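Local coordinates for protein alpha-galactosidase (Umbelopsis vinacea, PDB 3A5V) that hydrolyses terminal, non-reducing alpha-galactosyl residues from alpha-galactosides, as a tetrameric member of glycoside hydrolase family 27, at residues Leu43-Val48 and Leu268-Asp273; Ile220-Val225 and Ala302-Val307; Leu313-Leu318 and Asp342-Tyr347. One frame throughout, in Å; residues are numbered along the deposited sequence. Where two conformers were deposited one is given.

Contact 1. Residues Leu43-Val48 and Leu268-Asp273; sequences LGYNYV and LILGND
The ring of Tyr45 is overlapped on one face by the branched end of Leu270. Leu270 CD1 stands 4.0 Å from the centroid of the Tyr45 ring and 23° off the ring normal, a CH-pi contact displaced toward the CD2-CE2 side. On that side Leu270 CD1 is 3.7 Å from Tyr45 CD2, and Leu270 CG comes equally close, at 3.7 Å, to Tyr45 CE2. The two side chains cross at about a right angle, so the methyl and methine of the leucine rest across the ring instead of running along it. Leu268 approaches differently: its carbonyl O sits at the ring edge, near the plane, 3.8 Å from Tyr45 CD2. Its CB adds a looser apolar touch, 4.5 Å from Tyr45 CE2. With CG anti to its own carbonyl carbon (chi1 -55°), Tyr45 directs the ring toward the strand 268-270. The hydroxyl at the far end of the ring is hydrogen-bonded to Ile285 O and Tyr258 OH, so both the apolar face and the polar tip are held. Just before the tyrosine, Gly44 ends helix 40-43 in a Schellman motif with positive phi, and Tyr45 is itself the centre of an inverse gamma turn, which leads the chain into strand 47-49. That strand and 268-270 do not pair directly: strand 11-14 lies between them and hydrogen-bonds to Asn46 and Tyr47, while its Met11 packs on Tyr45 and its Trp13 on Leu270. Ile291 of helix 288-294 also touches Tyr45. The buried tyrosine thus bridges the second and eighth strands over the first, strand 11-14, in the strand-helix layer of a TIM (beta/alpha) barrel.

Contact 2. Residues Ile220-Val225 and Ala302-Val307; sequences IINKAV and ANRIWV
The junction between the catalytic barrel and the C-terminal beta-sandwich domain is made here by barrel helix 217-227 and edge strand 303-308, whose short segments run at 100° to each other with axes 9.5 Å apart. Arg304 reaches from the strand to the helix. In the conformer described, one of two deposited, its NH1 donates to Asn222 OD1 at 2.7 Å, with an N-H...O angle of 162°. The acceptor lies near the guanidinium plane and the donor in the carbonyl plane, although amide and guanidinium are turned 63° apart. Gln312 OE1 is a second partner of NH1. Val225 CG2 sits over one guanidinium face, 3.4 Å from Arg304 NH2, and Val307 CG2 over the opposite face, so a valine methyl lies over each face, both toward the rim. The arginine chain leaves its strand with CG anti to the backbone N; CB and CD lie against Val225 CG1, and a bend at chi3 then turns NE and the guanidinium toward Asn222 and over Val225 CG2. Two waters widen the link: one receives a weak bond from Arg304 NH2 and donates to Asn222 O, the other joins Arg304 N to Val225 O. Pro199 of the second subunit packs on both Val225 and Arg304, placing this partly buried, water-bridged arginine contact at a domain junction that borders a subunit interface of the tetramer.

Contact 3. Residues Leu313-Leu318 and Asp342-Tyr347; sequences LFSGNL and DDIWVY
Ser315 and Ile344 meet hydroxyl to carbonyl, whereas Leu313 and Asp343 meet carbon to carbon. Ser315 OG donates to Ile344 O at 2.6 Å, approaching the carbonyl at a C=O...O angle of 129° and tilted 15° from its plane. The hydroxyl is placed by a first torsion that sets OG anti to the serine N (chi1 175°), projecting it from strand 311-318 toward the end of helix 341-344. Alongside this bond, Ile344 CG2 comes to 3.5 Å from Ser315 OG. The same methyl rests on one face of the neighbouring Trp345 ring, toward its rim. Two residues back along the strand and one back along the helix, the side chains of Leu313 and Asp343 cross obliquely, and Leu313 CD2 touches Asp343 CB at 3.8 Å. It is therefore the aliphatic root of the aspartate that packs here, while its OD2 makes a weak hydrogen bond with Trp306 NE1. Trp345 leaves the helical conformation, and Val346 N bonds back to Asp343 O at 3.1 Å as the chain turns on into a 3-10 segment. There Tyr347 faces the second subunit, where its OH is hydrogen-bonded to Asp198 OD2 of that subunit. Replacing Ser315 by alanine removes the hydroxyl, and Ile344 O and Gln323 NE2 would probably each lose this mate, with the helix end less firmly tied to the strand. In this buried part of the beta-sandwich domain, the serine hydroxyl thus gives a helix-end carbonyl a side-chain partner and is also paired with Gln323 NE2, while apolar carbons pack beside it.

In the fold
Contact 1 belongs to the buried core of the barrel, whereas contact 2 lies at the barrel's join to the C-terminal domain and contact 3 inside that domain. Contacts 2 and 3 are neighbours, with centres 12 Å apart: strands 303-308 and 311-318 pair in one antiparallel sheet, and Val225 of the helix touches Phe314. Contact 1 stands off, its nearest atoms about 11 Å from contact 2 and about 12 Å from contact 3. The chemistry follows the place: ring-methyl packing in the core, a charged group with waters at the partly buried junction, and one hydroxyl-to-carbonyl bond amid apolar packing in the sandwich domain's buried interior. Contacts 2 and 3 both reach the second subunit.

Contact 1. Residues Leu43-Val48 and Leu268-Asp273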
loop_
_atom_site.group_PDB
_atom_site.type_symbol
_atom_site.label_atom_id
_atom_site.label_comp_id
_atom_site.label_asym_id
_atom_site.label_seq_id
_atom_site.Cartn_x
_atom_site.Cartn_y
_atom_site.Cartn_z
ATOM N N LEU A 43 -31.523 29.833 8.515
ATOM C CA LEU A 43 -31.084 29.217 7.250
ATOM C C LEU A 43 -30.736 27.730 7.405
ATOM O O LEU A 43 -30.709 26.987 6.421
ATOM C CB LEU A 43 -29.914 29.994 6.649
ATOM C CG LEU A 43 -30.279 31.377 6.093
ATOM C CD1 LEU A 43 -29.039 32.254 5.976
ATOM C CD2 LEU A 43 -30.990 31.291 4.751
ATOM N N GLY A 44 -30.479 27.299 8.641
ATOM C CA GLY A 44 -30.161 25.895 8.920
ATOM C C GLY A 44 -28.903 25.671 9.734
ATOM O O GLY A 44 -28.687 24.562 10.210
ATOM N N TYR A 45 -28.067 26.707 9.901
ATOM C CA TYR A 45 -26.809 26.554 10.645
ATOM C C TYR A 45 -27.103 26.617 12.145
ATOM O O TYR A 45 -27.072 27.700 12.753
ATOM C CB TYR A 45 -25.797 27.652 10.301
ATOM C CG TYR A 45 -25.442 27.833 8.830
ATOM C CD1 TYR A 45 -26.180 28.698 8.018
ATOM C CD2 TYR A 45 -24.321 27.200 8.280
ATOM C CE1 TYR A 45 -25.829 28.916 6.671
ATOM C CE2 TYR A 45 -23.959 27.398 6.920
ATOM C CZ TYR A 45 -24.707 28.257 6.135
ATOM O OH TYR A 45 -24.356 28.466 4.815
ATOM N N ASN A 46 -27.378 25.462 12.732
ATOM C CA ASN A 46 -27.926 25.432 14.078
ATOM C C ASN A 46 -26.999 24.832 15.125
ATOM O O ASN A 46 -27.278 24.962 16.315
ATOM C CB ASN A 46 -29.337 24.800 14.098
ATOM C CG ASN A 46 -29.320 23.281 13.862
ATOM O OD1 ASN A 46 -30.054 22.525 14.524
ATOM N ND2 ASN A 46 -28.470 22.830 12.966
ATOM N N TYR A 47 -25.894 24.190 14.698
ATOM C CA TYR A 47 -24.924 23.647 15.660
ATOM C C TYR A 47 -23.821 24.672 15.996
ATOM O O TYR A 47 -23.209 25.254 15.099
ATOM C CB TYR A 47 -24.298 22.334 15.153
ATOM C CG TYR A 47 -25.215 21.119 15.201
ATOM C CD1 TYR A 47 -25.411 20.413 16.394
ATOM C CD2 TYR A 47 -25.855 20.661 14.038
ATOM C CE1 TYR A 47 -26.258 19.304 16.443
ATOM C CE2 TYR A 47 -26.707 19.565 14.068
ATOM C CZ TYR A 47 -26.891 18.876 15.269
ATOM O OH TYR A 47 -27.706 17.774 15.293
ATOM N N VAL A 48 -23.583 24.892 17.288
ATOM C CA VAL A 48 -22.467 25.732 17.758
ATOM C C VAL A 48 -21.457 24.780 18.397
ATOM O O VAL A 48 -21.694 24.218 19.472
ATOM C CB VAL A 48 -22.910 26.824 18.796
ATOM C CG1 VAL A 48 -21.665 27.618 19.331
ATOM C CG2 VAL A 48 -23.955 27.792 18.175
ATOM N N LEU A 268 -21.970 21.343 6.339
ATOM C CA LEU A 268 -21.591 22.733 6.077
ATOM C C LEU A 268 -21.361 23.426 7.419
ATOM O O LEU A 268 -22.290 24.028 8.009
ATOM C CB LEU A 268 -22.664 23.462 5.266
ATOM C CG LEU A 268 -23.018 22.848 3.888
ATOM C CD1 LEU A 268 -24.181 23.612 3.237
ATOM C CD2 LEU A 268 -21.805 22.751 2.934
ATOM N N ILE A 269 -20.132 23.293 7.910
ATOM C CA ILE A 269 -19.732 23.875 9.199
ATOM C C ILE A 269 -18.884 25.103 8.921
ATOM O O ILE A 269 -17.789 25.005 8.341
ATOM C CB ILE A 269 -18.968 22.850 10.109
ATOM C CG1 ILE A 269 -19.784 21.543 10.314
ATOM C CG2 ILE A 269 -18.530 23.515 11.476
ATOM C CD1 ILE A 269 -21.215 21.720 10.865
ATOM N N LEU A 270 -19.408 26.266 9.306
ATOM C CA LEU A 270 -18.707 27.534 9.122
ATOM C C LEU A 270 -17.450 27.614 9.995
ATOM O O LEU A 270 -17.501 27.369 11.195
ATOM C CB LEU A 270 -19.653 28.724 9.394
ATOM C CG LEU A 270 -20.862 28.850 8.448
ATOM C CD1 LEU A 270 -21.899 29.835 9.019
ATOM C CD2 LEU A 270 -20.442 29.275 7.019
ATOM N N GLY A 271 -16.320 27.940 9.372
ATOM C CA GLY A 271 -15.026 27.958 10.073
ATOM C C GLY A 271 -14.485 29.372 9.944
ATOM O O GLY A 271 -13.340 29.568 9.519
ATOM N N ASN A 272 -15.345 30.341 10.270
ATOM C CA ASN A 272 -15.111 31.757 9.978
ATOM C C ASN A 272 -15.591 32.686 11.109
ATOM O O ASN A 272 -15.869 32.218 12.218
ATOM C CB ASN A 272 -15.789 32.140 8.644
ATOM C CG ASN A 272 -17.320 32.034 8.700
ATOM O OD1 ASN A 272 -17.903 31.627 9.716
ATOM N ND2 ASN A 272 -17.968 32.380 7.597
ATOM N N ASP A 273 -15.670 33.991 10.829
ATOM C CA ASP A 273 -16.151 34.971 11.818
ATOM C C ASP A 273 -17.643 35.235 11.583
ATOM O O ASP A 273 -18.033 35.626 10.473
ATOM C CB ASP A 273 -15.339 36.263 11.731
ATOM C CG ASP A 273 -15.795 37.336 12.730
ATOM O OD1 ASP A 273 -16.451 37.044 13.756
ATOM O OD2 ASP A 273 -15.456 38.499 12.487
#

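Contact 2. Residues Ile220-Val225 and Ala302-Val307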
loop_
_atom_site.group_PDB
_atom_site.type_symbol
_atom_site.label_atom_id
_atom_site.label_comp_id
_atom_site.label_asym_id
_atom_site.label_seq_id
_atom_site.Cartn_x
_atom_site.Cartn_y
_atom_site.Cartn_z
ATOM N N ILE A 220 -8.797 18.622 -1.910
ATOM C CA ILE A 220 -9.903 17.930 -1.264
ATOM C C ILE A 220 -10.973 17.483 -2.265
ATOM O O ILE A 220 -11.464 16.361 -2.161
ATOM C CB ILE A 220 -10.504 18.774 -0.101
ATOM C CG1 ILE A 220 -9.505 18.791 1.060
ATOM C CG2 ILE A 220 -11.862 18.204 0.379
ATOM C CD1 ILE A 220 -9.775 19.911 2.048
ATOM N N ILE A 221 -11.311 18.335 -3.238
ATOM C CA ILE A 221 -12.305 17.943 -4.252
ATOM C C ILE A 221 -11.880 16.647 -4.980
ATOM O O ILE A 221 -12.705 15.762 -5.204
ATOM C CB ILE A 221 -12.583 19.068 -5.291
ATOM C CG1 ILE A 221 -13.273 20.261 -4.602
ATOM C CG2 ILE A 221 -13.451 18.518 -6.464
ATOM C CD1 ILE A 221 -13.345 21.512 -5.433
ATOM N N ASN A 222 -10.597 16.546 -5.350
ATOM C CA ASN A 222 -10.130 15.375 -6.096
ATOM C C ASN A 222 -10.186 14.092 -5.266
ATOM O O ASN A 222 -10.340 12.992 -5.806
ATOM C CB ASN A 222 -8.738 15.637 -6.713
ATOM C CG ASN A 222 -8.780 16.707 -7.816
ATOM O OD1 ASN A 222 -9.754 16.802 -8.573
ATOM N ND2 ASN A 222 -7.722 17.531 -7.902
ATOM N N LYS A 223 -10.111 14.230 -3.948
ATOM C CA LYS A 223 -10.326 13.085 -3.030
ATOM C C LYS A 223 -11.798 12.741 -2.850
ATOM O O LYS A 223 -12.184 11.567 -2.857
ATOM C CB LYS A 223 -9.692 13.363 -1.651
ATOM C CG LYS A 223 -8.163 13.432 -1.710
ATOM C CD LYS A 223 -7.556 14.097 -0.463
ATOM C CE LYS A 223 -6.025 13.990 -0.532
ATOM N NZ LYS A 223 -5.332 14.902 0.458
ATOM N N ALA A 224 -12.624 13.770 -2.680
ATOM C CA ALA A 224 -14.045 13.573 -2.409
ATOM C C ALA A 224 -14.788 12.830 -3.520
ATOM O O ALA A 224 -15.731 12.087 -3.234
ATOM C CB ALA A 224 -14.722 14.921 -2.154
ATOM N N VAL A 225 -14.395 13.065 -4.775
ATOM C CA VAL A 225 -15.162 12.511 -5.915
ATOM C C VAL A 225 -15.117 10.973 -5.948
ATOM O O VAL A 225 -16.034 10.339 -6.510
ATOM C CB VAL A 225 -14.745 13.107 -7.298
ATOM C CG1 VAL A 225 -14.986 14.641 -7.333
ATOM C CG2 VAL A 225 -13.285 12.740 -7.647
ATOM N N ALA A 302 -23.735 14.992 -5.864
ATOM C CA ALA A 302 -23.519 15.101 -7.314
ATOM C C ALA A 302 -22.272 14.282 -7.673
ATOM O O ALA A 302 -21.343 14.196 -6.861
ATOM C CB ALA A 302 -23.354 16.583 -7.742
ATOM N N ASN A 303 -22.263 13.677 -8.867
ATOM C CA ASN A 303 -21.125 12.884 -9.353
ATOM C C ASN A 303 -20.262 13.680 -10.326
ATOM O O ASN A 303 -20.798 14.475 -11.092
ATOM C CB ASN A 303 -21.623 11.610 -10.078
ATOM C CG ASN A 303 -22.523 10.760 -9.200
ATOM O OD1 ASN A 303 -23.684 10.463 -9.542
ATOM N ND2 ASN A 303 -22.009 10.389 -8.053
ATOM N N ARG A 304 -18.940 13.459 -10.320
ATOM C CA ARG A 304 -18.086 14.096 -11.328
ATOM C C ARG A 304 -18.141 13.274 -12.638
ATOM O O ARG A 304 -17.665 12.138 -12.698
ATOM C CB ARG A 304 -16.637 14.287 -10.832
ATOM C CG ARG A 304 -15.748 15.073 -11.819
ATOM C CD ARG A 304 -14.507 15.661 -11.153
ATOM N NE ARG A 304 -13.410 14.701 -11.004
ATOM C CZ ARG A 304 -12.303 14.926 -10.287
ATOM N NH1 ARG A 304 -12.142 16.063 -9.606
ATOM N NH2 ARG A 304 -11.367 13.990 -10.217
ATOM N N ILE A 305 -18.722 13.866 -13.669
ATOM C CA ILE A 305 -19.002 13.192 -14.939
ATOM C C ILE A 305 -17.754 13.135 -15.828
ATOM O O ILE A 305 -17.473 12.101 -16.432
ATOM C CB ILE A 305 -20.161 13.904 -15.697
ATOM C CG1 ILE A 305 -21.415 13.932 -14.818
ATOM C CG2 ILE A 305 -20.460 13.218 -17.066
ATOM C CD1 ILE A 305 -21.800 12.545 -14.224
ATOM N N TRP A 306 -17.009 14.234 -15.884
ATOM C CA TRP A 306 -15.726 14.245 -16.587
ATOM C C TRP A 306 -14.757 15.286 -16.068
ATOM O O TRP A 306 -15.139 16.226 -15.346
ATOM C CB TRP A 306 -15.881 14.392 -18.121
ATOM C CG TRP A 306 -16.776 15.508 -18.674
ATOM C CD1 TRP A 306 -17.945 15.325 -19.356
ATOM C CD2 TRP A 306 -16.530 16.938 -18.685
ATOM N NE1 TRP A 306 -18.451 16.533 -19.778
ATOM C CE2 TRP A 306 -17.617 17.540 -19.358
ATOM C CE3 TRP A 306 -15.516 17.765 -18.166
ATOM C CZ2 TRP A 306 -17.714 18.933 -19.551
ATOM C CZ3 TRP A 306 -15.610 19.151 -18.350
ATOM C CH2 TRP A 306 -16.712 19.720 -19.035
ATOM N N VAL A 307 -13.492 15.075 -16.423
ATOM C CA VAL A 307 -12.432 16.071 -16.286
ATOM C C VAL A 307 -11.852 16.279 -17.692
ATOM O O VAL A 307 -11.492 15.303 -18.363
ATOM C CB VAL A 307 -11.285 15.602 -15.336
ATOM C CG1 VAL A 307 -10.148 16.659 -15.276
ATOM C CG2 VAL A 307 -11.798 15.369 -13.941
HETATM O O HOH W 1 -9.453 12.623 -8.572
HETATM O O HOH W 2 -17.907 11.496 -8.080
#

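Contact 3. Residues Leu313-Leu318 and Asp342-Tyr347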
loop_
_atom_site.group_PDB
_atom_site.type_symbol
_atom_site.label_atom_id
_atom_site.label_comp_id
_atom_site.label_asym_id
_atom_site.label_seq_id
_atom_site.Cartn_x
_atom_site.Cartn_y
_atom_site.Cartn_z
ATOM N N LEU A 313 -17.079 18.612 -14.872
ATOM C CA LEU A 313 -18.551 18.635 -14.887
ATOM C C LEU A 313 -19.076 17.751 -13.750
ATOM O O LEU A 313 -18.635 16.603 -13.608
ATOM C CB LEU A 313 -19.093 18.090 -16.224
ATOM C CG LEU A 313 -20.621 17.894 -16.325
ATOM C CD1 LEU A 313 -21.329 19.243 -16.232
ATOM C CD2 LEU A 313 -21.033 17.145 -17.603
ATOM N N PHE A 314 -20.010 18.284 -12.962
ATOM C CA PHE A 314 -20.714 17.503 -11.943
ATOM C C PHE A 314 -22.208 17.467 -12.265
ATOM O O PHE A 314 -22.772 18.447 -12.791
ATOM C CB PHE A 314 -20.533 18.109 -10.542
ATOM C CG PHE A 314 -19.112 18.052 -10.018
ATOM C CD1 PHE A 314 -18.141 18.953 -10.475
ATOM C CD2 PHE A 314 -18.761 17.120 -9.040
ATOM C CE1 PHE A 314 -16.821 18.905 -9.975
ATOM C CE2 PHE A 314 -17.460 17.063 -8.533
ATOM C CZ PHE A 314 -16.486 17.963 -9.004
ATOM N N SER A 315 -22.839 16.351 -11.924
ATOM C CA SER A 315 -24.267 16.161 -12.169
ATOM C C SER A 315 -24.843 15.245 -11.102
ATOM O O SER A 315 -24.268 14.184 -10.818
ATOM C CB SER A 315 -24.473 15.533 -13.555
ATOM O OG SER A 315 -25.835 15.242 -13.778
ATOM N N GLY A 316 -25.990 15.630 -10.531
ATOM C CA GLY A 316 -26.645 14.811 -9.525
ATOM C C GLY A 316 -28.149 14.974 -9.478
ATOM O O GLY A 316 -28.668 16.005 -9.848
ATOM N N ASN A 317 -28.859 13.955 -9.017
ATOM C CA ASN A 317 -30.310 14.094 -8.840
ATOM C C ASN A 317 -30.706 14.913 -7.626
ATOM O O ASN A 317 -30.055 14.844 -6.558
ATOM C CB ASN A 317 -30.948 12.714 -8.644
ATOM C CG ASN A 317 -30.593 11.743 -9.740
ATOM O OD1 ASN A 317 -29.778 10.848 -9.538
ATOM N ND2 ASN A 317 -31.194 11.917 -10.909
ATOM N N LEU A 318 -31.802 15.650 -7.809
ATOM C CA LEU A 318 -32.497 16.365 -6.746
ATOM C C LEU A 318 -33.957 15.881 -6.726
ATOM O O LEU A 318 -34.354 15.059 -7.564
ATOM C CB LEU A 318 -32.423 17.875 -6.988
ATOM C CG LEU A 318 -31.040 18.548 -7.052
ATOM C CD1 LEU A 318 -31.188 20.014 -7.472
ATOM C CD2 LEU A 318 -30.287 18.423 -5.724
ATOM N N ASP A 342 -26.411 14.189 -22.863
ATOM C CA ASP A 342 -25.905 12.821 -22.747
ATOM C C ASP A 342 -24.887 12.687 -21.599
ATOM O O ASP A 342 -24.782 11.621 -20.993
ATOM C CB ASP A 342 -25.315 12.293 -24.064
ATOM C CG ASP A 342 -26.395 11.974 -25.100
ATOM O OD1 ASP A 342 -27.605 11.904 -24.743
ATOM O OD2 ASP A 342 -26.025 11.796 -26.270
ATOM N N ASP A 343 -24.128 13.745 -21.332
ATOM C CA ASP A 343 -23.196 13.714 -20.198
ATOM C C ASP A 343 -23.917 13.904 -18.864
ATOM O O ASP A 343 -23.643 13.171 -17.915
ATOM C CB ASP A 343 -22.112 14.760 -20.359
ATOM C CG ASP A 343 -21.028 14.318 -21.349
ATOM O OD1 ASP A 343 -20.835 13.091 -21.557
ATOM O OD2 ASP A 343 -20.382 15.205 -21.905
ATOM N N ILE A 344 -24.827 14.875 -18.801
ATOM C CA ILE A 344 -25.588 15.150 -17.568
ATOM C C ILE A 344 -26.299 13.889 -17.046
ATOM O O ILE A 344 -26.297 13.627 -15.826
ATOM C CB ILE A 344 -26.571 16.343 -17.749
ATOM C CG1 ILE A 344 -25.769 17.644 -17.961
ATOM C CG2 ILE A 344 -27.523 16.492 -16.518
ATOM C CD1 ILE A 344 -26.584 18.809 -18.595
ATOM N N TRP A 345 -26.894 13.121 -17.970
ATOM C CA TRP A 345 -27.567 11.857 -17.633
ATOM C C TRP A 345 -26.810 10.614 -18.168
ATOM O O TRP A 345 -27.430 9.618 -18.582
ATOM C CB TRP A 345 -29.042 11.881 -18.111
ATOM C CG TRP A 345 -29.856 12.868 -17.299
ATOM C CD1 TRP A 345 -30.365 12.668 -16.052
ATOM C CD2 TRP A 345 -30.212 14.203 -17.666
ATOM N NE1 TRP A 345 -31.032 13.787 -15.620
ATOM C CE2 TRP A 345 -30.955 14.749 -16.588
ATOM C CE3 TRP A 345 -29.981 14.995 -18.803
ATOM C CZ2 TRP A 345 -31.463 16.048 -16.605
ATOM C CZ3 TRP A 345 -30.484 16.294 -18.825
ATOM C CH2 TRP A 345 -31.230 16.804 -17.731
ATOM N N VAL A 346 -25.474 10.665 -18.129
ATOM C CA VAL A 346 -24.649 9.555 -18.636
ATOM C C VAL A 346 -25.045 8.167 -18.089
ATOM O O VAL A 346 -25.079 7.204 -18.851
ATOM C CB VAL A 346 -23.098 9.806 -18.461
ATOM C CG1 VAL A 346 -22.695 9.998 -16.977
ATOM C CG2 VAL A 346 -22.259 8.692 -19.145
ATOM N N TYR A 347 -25.354 8.065 -16.791
ATOM C CA TYR A 347 -25.625 6.757 -16.192
ATOM C C TYR A 347 -26.964 6.183 -16.662
ATOM O O TYR A 347 -27.221 4.980 -16.505
ATOM C CB TYR A 347 -25.505 6.804 -14.661
ATOM C CG TYR A 347 -24.152 7.360 -14.228
ATOM C CD1 TYR A 347 -22.957 6.756 -14.652
ATOM C CD2 TYR A 347 -24.073 8.504 -13.430
ATOM C CE1 TYR A 347 -21.717 7.289 -14.294
ATOM C CE2 TYR A 347 -22.840 9.022 -13.035
ATOM C CZ TYR A 347 -21.673 8.417 -13.486
ATOM O OH TYR A 347 -20.469 8.942 -13.107
#